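Local coordinates for protein PvdO (Pseudomonas aeruginosa, PDB 5HHA) that takes part in chromophore maturation in the periplasm, binds calcium, and belongs to the formylglycine-generating-enzyme family, though its own activity is not established, at residues Q62-A74 with H226-A238. Sequence-based numbering, arbitrary orientation.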
ATOM      1  N   GLN A  62      12.903  12.282  -5.163  1.00  9.21           N
ATOM      2  CA  GLN A  62      12.652  12.443  -6.582  0.68  9.71           C
ATOM      3  C   GLN A  62      11.821  13.687  -6.848  1.00  9.76           C
ATOM      4  O   GLN A  62      11.121  14.180  -5.975  1.00  9.80           O
ATOM      5  CB  GLN A  62      11.900  11.216  -7.097  0.68 10.97           C
ATOM      6  CG  GLN A  62      12.518   9.900  -6.669  0.68 12.61           C
ATOM      7  CD  GLN A  62      13.786   9.620  -7.433  0.68 11.62           C
ATOM      8  OE1 GLN A  62      13.828   9.754  -8.659  0.68 14.11           O
ATOM      9  NE2 GLN A  62      14.835   9.236  -6.730  0.68 10.30           N
ATOM     10  N   PRO A  63      11.902  14.225  -8.072  1.00 10.97           N
ATOM     11  CA  PRO A  63      11.325  15.552  -8.331  1.00 11.85           C
ATOM     12  C   PRO A  63       9.819  15.679  -8.198  1.00 11.20           C
ATOM     13  O   PRO A  63       9.343  16.797  -7.977  1.00 12.85           O
ATOM     14  CB  PRO A  63      11.794  15.857  -9.762  1.00 13.67           C
ATOM     15  CG  PRO A  63      12.992  15.026  -9.955  1.00 16.35           C
ATOM     16  CD  PRO A  63      12.828  13.796  -9.139  1.00 10.68           C
ATOM     17  N   ASP A  64       9.080  14.579  -8.309  1.00  9.52           N
ATOM     18  CA  ASP A  64       7.634  14.658  -8.186  1.00  9.08           C
ATOM     19  C   ASP A  64       7.127  14.675  -6.753  1.00  9.57           C
ATOM     20  O   ASP A  64       5.905  14.664  -6.543  1.00  9.59           O
ATOM     21  CB  ASP A  64       6.934  13.537  -8.970  1.00  9.77           C
ATOM     22  CG  ASP A  64       7.261  12.126  -8.483  1.00 10.11           C
ATOM     23  OD1 ASP A  64       8.144  11.950  -7.626  1.00 10.86           O
ATOM     24  OD2 ASP A  64       6.609  11.194  -8.992  1.00 10.02           O
ATOM     25  N   GLU A  65       8.023  14.743  -5.765  1.00  8.88           N
ATOM     26  CA  GLU A  65       7.641  14.671  -4.353  1.00  9.22           C
ATOM     27  C   GLU A  65       7.413  16.046  -3.729  1.00  9.40           C
ATOM     28  O   GLU A  65       7.399  16.196  -2.522  1.00 10.71           O
ATOM     29  CB  GLU A  65       8.688  13.904  -3.566  1.00  8.52           C
ATOM     30  CG  GLU A  65       8.789  12.446  -4.019  1.00  9.21           C
ATOM     31  CD  GLU A  65       9.983  11.703  -3.472  1.00  8.01           C
ATOM     32  OE1 GLU A  65      10.427  12.006  -2.358  1.00 10.30           O
ATOM     33  OE2 GLU A  65      10.468  10.759  -4.113  1.00  9.27           O
ATOM     34  N   GLY A  66       7.193  17.048  -4.561  1.00  9.92           N
ATOM     35  CA  GLY A  66       6.892  18.380  -4.073  1.00 10.72           C
ATOM     36  C   GLY A  66       5.825  19.034  -4.904  1.00 10.82           C
ATOM     37  O   GLY A  66       5.506  18.584  -6.004  1.00 10.98           O
ATOM     38  N   PRO A  67       5.317  20.161  -4.398  1.00 11.34           N
ATOM     39  CA  PRO A  67       5.743  20.782  -3.135  1.00 11.06           C
ATOM     40  C   PRO A  67       5.234  20.064  -1.897  1.00 10.41           C
ATOM     41  O   PRO A  67       4.167  19.422  -1.906  1.00 10.92           O
ATOM     42  CB  PRO A  67       5.126  22.185  -3.199  1.00 12.40           C
ATOM     43  CG  PRO A  67       3.992  22.027  -4.149  1.00 18.15           C
ATOM     44  CD  PRO A  67       4.446  21.037  -5.184  1.00 13.05           C
ATOM     45  N   LEU A  68       5.969  20.200  -0.818  1.00  9.35           N
ATOM     46  CA  LEU A  68       5.468  19.858   0.493  1.00 10.31           C
ATOM     47  C   LEU A  68       4.156  20.581   0.671  1.00 10.86           C
ATOM     48  O   LEU A  68       4.045  21.777   0.338  1.00 11.71           O
ATOM     49  CB  LEU A  68       6.449  20.321   1.546  1.00 10.61           C
ATOM     50  CG  LEU A  68       7.747  19.535   1.630  1.00 10.90           C
ATOM     51  CD1 LEU A  68       8.820  20.338   2.340  1.00 15.06           C
ATOM     52  CD2 LEU A  68       7.463  18.228   2.352  1.00 11.59           C
ATOM     53  N   HIS A  69       3.150  19.904   1.201  1.00  9.79           N
ATOM     54  CA  HIS A  69       1.834  20.543   1.353  1.00  9.65           C
ATOM     55  C   HIS A  69       1.095  19.785   2.433  1.00 11.14           C
ATOM     56  O   HIS A  69       1.216  18.552   2.559  1.00 10.23           O
ATOM     57  CB  HIS A  69       1.057  20.552   0.021  1.00 12.10           C
ATOM     58  CG  HIS A  69       0.722  19.178  -0.481  1.00 10.15           C
ATOM     59  ND1 HIS A  69       1.680  18.305  -0.955  1.00  9.94           N
ATOM     60  CD2 HIS A  69      -0.451  18.498  -0.496  1.00 10.92           C
ATOM     61  CE1 HIS A  69       1.105  17.160  -1.279  1.00  9.44           C
ATOM     62  NE2 HIS A  69      -0.188  17.250  -1.008  1.00 10.11           N
ATOM     63  N   ASP A  70       0.309  20.489   3.246  1.00 10.59           N
ATOM     64  CA  ASP A  70      -0.341  19.863   4.375  1.00 10.71           C
ATOM     65  C   ASP A  70      -1.727  19.370   3.963  1.00 10.48           C
ATOM     66  O   ASP A  70      -2.450  20.028   3.229  1.00 11.67           O
ATOM     67  CB  ASP A  70      -0.444  20.827   5.546  1.00 11.89           C
ATOM     68  CG  ASP A  70       0.887  21.055   6.226  1.00 12.97           C
ATOM     69  OD1 ASP A  70       1.932  20.640   5.704  1.00 13.09           O
ATOM     70  OD2 ASP A  70       0.898  21.740   7.267  1.00 18.50           O
ATOM     71  N   VAL A  71      -2.044  18.164   4.397  1.00 10.23           N
ATOM     72  CA  VAL A  71      -3.298  17.493   4.071  1.00 10.88           C
ATOM     73  C   VAL A  71      -4.023  17.178   5.367  1.00 11.04           C
ATOM     74  O   VAL A  71      -3.418  16.770   6.352  1.00 10.99           O
ATOM     75  CB  VAL A  71      -3.027  16.196   3.275  1.00 10.11           C
ATOM     76  CG1 VAL A  71      -4.302  15.434   2.995  1.00 11.40           C
ATOM     77  CG2 VAL A  71      -2.320  16.515   2.016  1.00 12.42           C
ATOM     78  N   THR A  72      -5.337  17.388   5.333  1.00  9.93           N
ATOM     79  CA  THR A  72      -6.191  17.236   6.504  1.00 11.12           C
ATOM     80  C   THR A  72      -7.203  16.121   6.357  1.00  9.40           C
ATOM     81  O   THR A  72      -7.878  16.029   5.343  1.00 12.07           O
ATOM     82  CB  THR A  72      -6.957  18.563   6.751  1.00 11.86           C
ATOM     83  OG1 THR A  72      -6.005  19.598   7.031  1.00 13.24           O
ATOM     84  CG2 THR A  72      -7.962  18.452   7.885  1.00 14.21           C
ATOM     85  N   PHE A  73      -7.265  15.260   7.365  1.00 10.85           N
ATOM     86  CA  PHE A  73      -8.275  14.210   7.483  1.00 10.70           C
ATOM     87  C   PHE A  73      -9.208  14.635   8.604  1.00 11.56           C
ATOM     88  O   PHE A  73      -8.845  14.608   9.768  1.00 13.32           O
ATOM     89  CB  PHE A  73      -7.645  12.841   7.793  1.00 12.00           C
ATOM     90  CG  PHE A  73      -6.640  12.436   6.786  1.00 10.75           C
ATOM     91  CD1 PHE A  73      -7.023  11.865   5.615  1.00 10.70           C
ATOM     92  CD2 PHE A  73      -5.299  12.703   6.996  1.00 10.63           C
ATOM     93  CE1 PHE A  73      -6.083  11.522   4.653  1.00 12.12           C
ATOM     94  CE2 PHE A  73      -4.348  12.349   6.035  1.00 11.87           C
ATOM     95  CZ  PHE A  73      -4.761  11.774   4.867  1.00 11.92           C
ATOM     96  N   ALA A  74     -10.404  15.081   8.235  1.00 11.04           N
ATOM     97  CA  ALA A  74     -11.353  15.620   9.228  1.00 12.93           C
ATOM     98  C   ALA A  74     -11.886  14.527  10.166  1.00 13.09           C
ATOM     99  O   ALA A  74     -12.231  14.789  11.326  1.00 13.39           O
ATOM    100  CB  ALA A  74     -12.507  16.343   8.530  1.00 12.48           C
ATOM    101  N   HIS A 226      -0.080  12.306 -11.283  1.00 10.45           N
ATOM    102  CA  HIS A 226       0.392  13.669 -11.503  1.00 10.70           C
ATOM    103  C   HIS A 226       1.852  13.686 -11.153  1.00 10.62           C
ATOM    104  O   HIS A 226       2.303  13.008 -10.232  1.00 10.39           O
ATOM    105  CB  HIS A 226      -0.378  14.707 -10.645  1.00 11.17           C
ATOM    106  CG  HIS A 226      -1.857  14.651 -10.831  1.00 11.82           C
ATOM    107  ND1 HIS A 226      -2.647  13.730 -10.198  1.00 10.91           N
ATOM    108  CD2 HIS A 226      -2.697  15.413 -11.577  1.00 12.90           C
ATOM    109  CE1 HIS A 226      -3.901  13.873 -10.582  1.00 12.65           C
ATOM    110  NE2 HIS A 226      -3.960  14.909 -11.400  1.00 13.27           N
ATOM    111  N   ASP A 227       2.584  14.513 -11.884  1.00 12.57           N
ATOM    112  CA  ASP A 227       4.035  14.574 -11.816  1.00 12.73           C
ATOM    113  C   ASP A 227       4.573  15.553 -10.750  1.00 12.24           C
ATOM    114  O   ASP A 227       5.747  15.964 -10.805  1.00 13.31           O
ATOM    115  CB  ASP A 227       4.520  14.995 -13.214  1.00 15.81           C
ATOM    116  CG  ASP A 227       5.972  14.725 -13.444  1.00 17.87           C
ATOM    117  OD1 ASP A 227       6.531  13.759 -12.870  1.00 14.64           O
ATOM    118  OD2 ASP A 227       6.550  15.475 -14.257  1.00 18.81           O
ATOM    119  N   HIS A 228       3.745  15.880  -9.767  1.00 10.36           N
ATOM    120  CA  HIS A 228       4.022  16.936  -8.801  1.00 10.36           C
ATOM    121  C   HIS A 228       2.808  17.004  -7.892  1.00  9.99           C
ATOM    122  O   HIS A 228       1.850  16.234  -8.054  1.00 11.59           O
ATOM    123  CB  HIS A 228       4.190  18.250  -9.570  1.00 13.00           C
ATOM    124  CG  HIS A 228       2.970  18.581 -10.352  1.00 15.07           C
ATOM    125  ND1 HIS A 228       2.837  18.326 -11.703  1.00 21.75           N
ATOM    126  CD2 HIS A 228       1.769  19.037  -9.937  1.00 13.27           C
ATOM    127  CE1 HIS A 228       1.614  18.653 -12.088  1.00 16.28           C
ATOM    128  NE2 HIS A 228       0.945  19.076 -11.033  1.00 22.23           N
ATOM    129  N   TYR A 229       2.821  17.946  -6.961  1.00 10.84           N
ATOM    130  CA  TYR A 229       1.676  18.187  -6.083  1.00 11.24           C
ATOM    131  C   TYR A 229       1.026  19.583  -6.270  1.00 11.35           C
ATOM    132  O   TYR A 229       0.314  20.044  -5.391  1.00 11.79           O
ATOM    133  CB  TYR A 229       2.088  18.039  -4.629  1.00  9.80           C
ATOM    134  CG  TYR A 229       2.391  16.612  -4.208  1.00  9.34           C
ATOM    135  CD1 TYR A 229       1.438  15.584  -4.346  1.00  8.57           C
ATOM    136  CD2 TYR A 229       3.603  16.294  -3.608  1.00  9.07           C
ATOM    137  CE1 TYR A 229       1.697  14.294  -3.907  1.00  8.88           C
ATOM    138  CE2 TYR A 229       3.856  14.999  -3.156  1.00  9.42           C
ATOM    139  CZ  TYR A 229       2.902  14.012  -3.297  1.00  8.30           C
ATOM    140  OH  TYR A 229       3.146  12.730  -2.850  1.00  8.10           O
ATOM    141  N   ASN A 230       1.318  20.249  -7.377  1.00 12.01           N
ATOM    142  CA  ASN A 230       0.678  21.534  -7.663  1.00 12.66           C
ATOM    143  C   ASN A 230      -0.798  21.331  -7.950  1.00 12.17           C
ATOM    144  O   ASN A 230      -1.161  20.687  -8.912  1.00 14.60           O
ATOM    145  CB  ASN A 230       1.395  22.234  -8.808  1.00 15.61           C
ATOM    146  CG  ASN A 230       2.854  22.502  -8.488  1.00 14.25           C
ATOM    147  OD1 ASN A 230       3.179  23.050  -7.445  1.00 18.82           O
ATOM    148  ND2 ASN A 230       3.731  22.073  -9.366  1.00 21.78           N
ATOM    149  N   GLY A 231      -1.642  21.850  -7.066  1.00 14.20           N
ATOM    150  CA  GLY A 231      -3.079  21.675  -7.198  1.00 15.69           C
ATOM    151  C   GLY A 231      -3.609  20.420  -6.531  1.00 15.39           C
ATOM    152  O   GLY A 231      -4.779  20.073  -6.709  1.00 14.85           O
ATOM    153  N   ALA A 232      -2.768  19.739  -5.742  1.00 12.49           N
ATOM    154  CA  ALA A 232      -3.173  18.491  -5.094  1.00 11.09           C
ATOM    155  C   ALA A 232      -4.291  18.758  -4.097  1.00 12.19           C
ATOM    156  O   ALA A 232      -4.313  19.814  -3.437  1.00 12.72           O
ATOM    157  CB  ALA A 232      -1.989  17.882  -4.381  1.00 11.29           C
ATOM    158  N   PRO A 233      -5.182  17.785  -3.901  1.00 10.92           N
ATOM    159  CA  PRO A 233      -6.222  17.979  -2.895  1.00 11.74           C
ATOM    160  C   PRO A 233      -5.666  17.983  -1.480  1.00 10.67           C
ATOM    161  O   PRO A 233      -4.700  17.278  -1.162  1.00 12.49           O
ATOM    162  CB  PRO A 233      -7.156  16.789  -3.123  1.00 13.53           C
ATOM    163  CG  PRO A 233      -6.284  15.752  -3.754  1.00 15.23           C
ATOM    164  CD  PRO A 233      -5.313  16.488  -4.590  1.00 11.05           C
ATOM    165  N   SER A 234      -6.315  18.738  -0.597  1.00 11.51           N
ATOM    166  CA  SER A 234      -5.851  18.969   0.765  1.00 11.21           C
ATOM    167  C   SER A 234      -6.725  18.346   1.839  1.00 10.60           C
ATOM    168  O   SER A 234      -6.468  18.547   3.025  1.00 10.99           O
ATOM    169  CB  SER A 234      -5.738  20.487   1.024  1.00 14.81           C
ATOM    170  OG  SER A 234      -4.824  21.095   0.122  1.00 16.69           O
ATOM    171  N   ASP A 235      -7.743  17.579   1.426  1.00 10.93           N
ATOM    172  CA  ASP A 235      -8.756  17.058   2.339  1.00 10.86           C
ATOM    173  C   ASP A 235      -8.711  15.536   2.492  1.00 10.68           C
ATOM    174  O   ASP A 235      -9.606  14.936   3.104  1.00 11.42           O
ATOM    175  CB  ASP A 235     -10.162  17.486   1.899  1.00 12.64           C
ATOM    176  CG  ASP A 235     -10.508  17.010   0.511  1.00 13.05           C
ATOM    177  OD1 ASP A 235      -9.675  16.306  -0.106  1.00 12.67           O
ATOM    178  OD2 ASP A 235     -11.622  17.307   0.028  1.00 14.94           O
ATOM    179  N   GLY A 236      -7.632  14.908   2.002  1.00 10.67           N
ATOM    180  CA  GLY A 236      -7.457  13.461   2.066  1.00 10.92           C
ATOM    181  C   GLY A 236      -8.108  12.697   0.930  1.00 10.82           C
ATOM    182  O   GLY A 236      -7.967  11.465   0.847  1.00 10.80           O
ATOM    183  N   SER A 237      -8.832  13.381   0.067  1.00 10.78           N
ATOM    184  CA  SER A 237      -9.446  12.745  -1.088  1.00 10.83           C
ATOM    185  C   SER A 237      -8.388  12.326  -2.093  1.00 10.07           C
ATOM    186  O   SER A 237      -7.258  12.838  -2.109  1.00 10.04           O
ATOM    187  CB  SER A 237     -10.477  13.685  -1.753  1.00 12.66           C
ATOM    188  OG  SER A 237      -9.873  14.821  -2.337  1.00 12.67           O
ATOM    189  N   ALA A 238      -8.814  11.459  -2.993  1.00  9.93           N
ATOM    190  CA  ALA A 238      -8.014  11.051  -4.147  1.00 10.09           C
ATOM    191  C   ALA A 238      -8.024  12.114  -5.228  1.00  9.88           C
ATOM    192  O   ALA A 238      -9.074  12.744  -5.487  1.00 12.46           O
ATOM    193  CB  ALA A 238      -8.561   9.784  -4.705  1.00 11.22           C
TER
HETATM  194  O   HOH W   1       3.822  10.785  -9.199  1.00 10.38           O
HETATM  195  O   HOH W   2       5.966  11.298 -11.682  1.00 13.42           O
HETATM  196  O   HOH W   3      -2.400  15.830  -1.526  1.00 10.60           O
HETATM  197  O   HOH W   4      -2.262  21.306   0.824  1.00 14.94           O
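Strand 69-73 is paired on one side with strand 42-52, and the irregular loop 226-238 runs along it, with H69 and Y229 meeting in the middle. CE1 of H69 sits over one face of the Y229 ring, 3.2 Å from CG and offset toward the rim. The ring planes are inclined at 47°, with centroids 4.5 Å apart. The opposite face of Y229 carries the backbone O of D64. CG of H69 lies between its own backbone N and carbonyl carbon (chi1 64°), which turns the imidazole toward the loop. Its rotation is fixed from both nitrogens. ND1 donates to P67 O at 2.9 Å, in the carbonyl plane, and NE2 is joined through a water to P233 O.

Within this FGE-sulfatase fold the segment 226-238 is part of the connection between strands 223-224 and 247-251, so the contact ties the sheet edge to a long connection. Y229 also reaches M52 of strand 42-52 and E154 and E158 of helix 154-162. Only two direct hydrogen bonds cross between the segments, both from backbone N. Y229 N binds G66 O, the carbonyl of the cis peptide bond to P67, and T72 N binds S234 O at 2.8 Å, nearly straight at 167°. Two residues on from S234, G236 lies with its CA 3.5 Å from CE1 of F73. V71 CG1 lies 3.5 Å from G236 N. Next to it, D235 OD1 forms an Asx turn with S237 N and also accepts from S237 OG. At the other end, one water joins D64 OD2 to H226 O. A second joins it to D227 OD1 and so lies between two carboxylates, whose like charges it probably helps to screen.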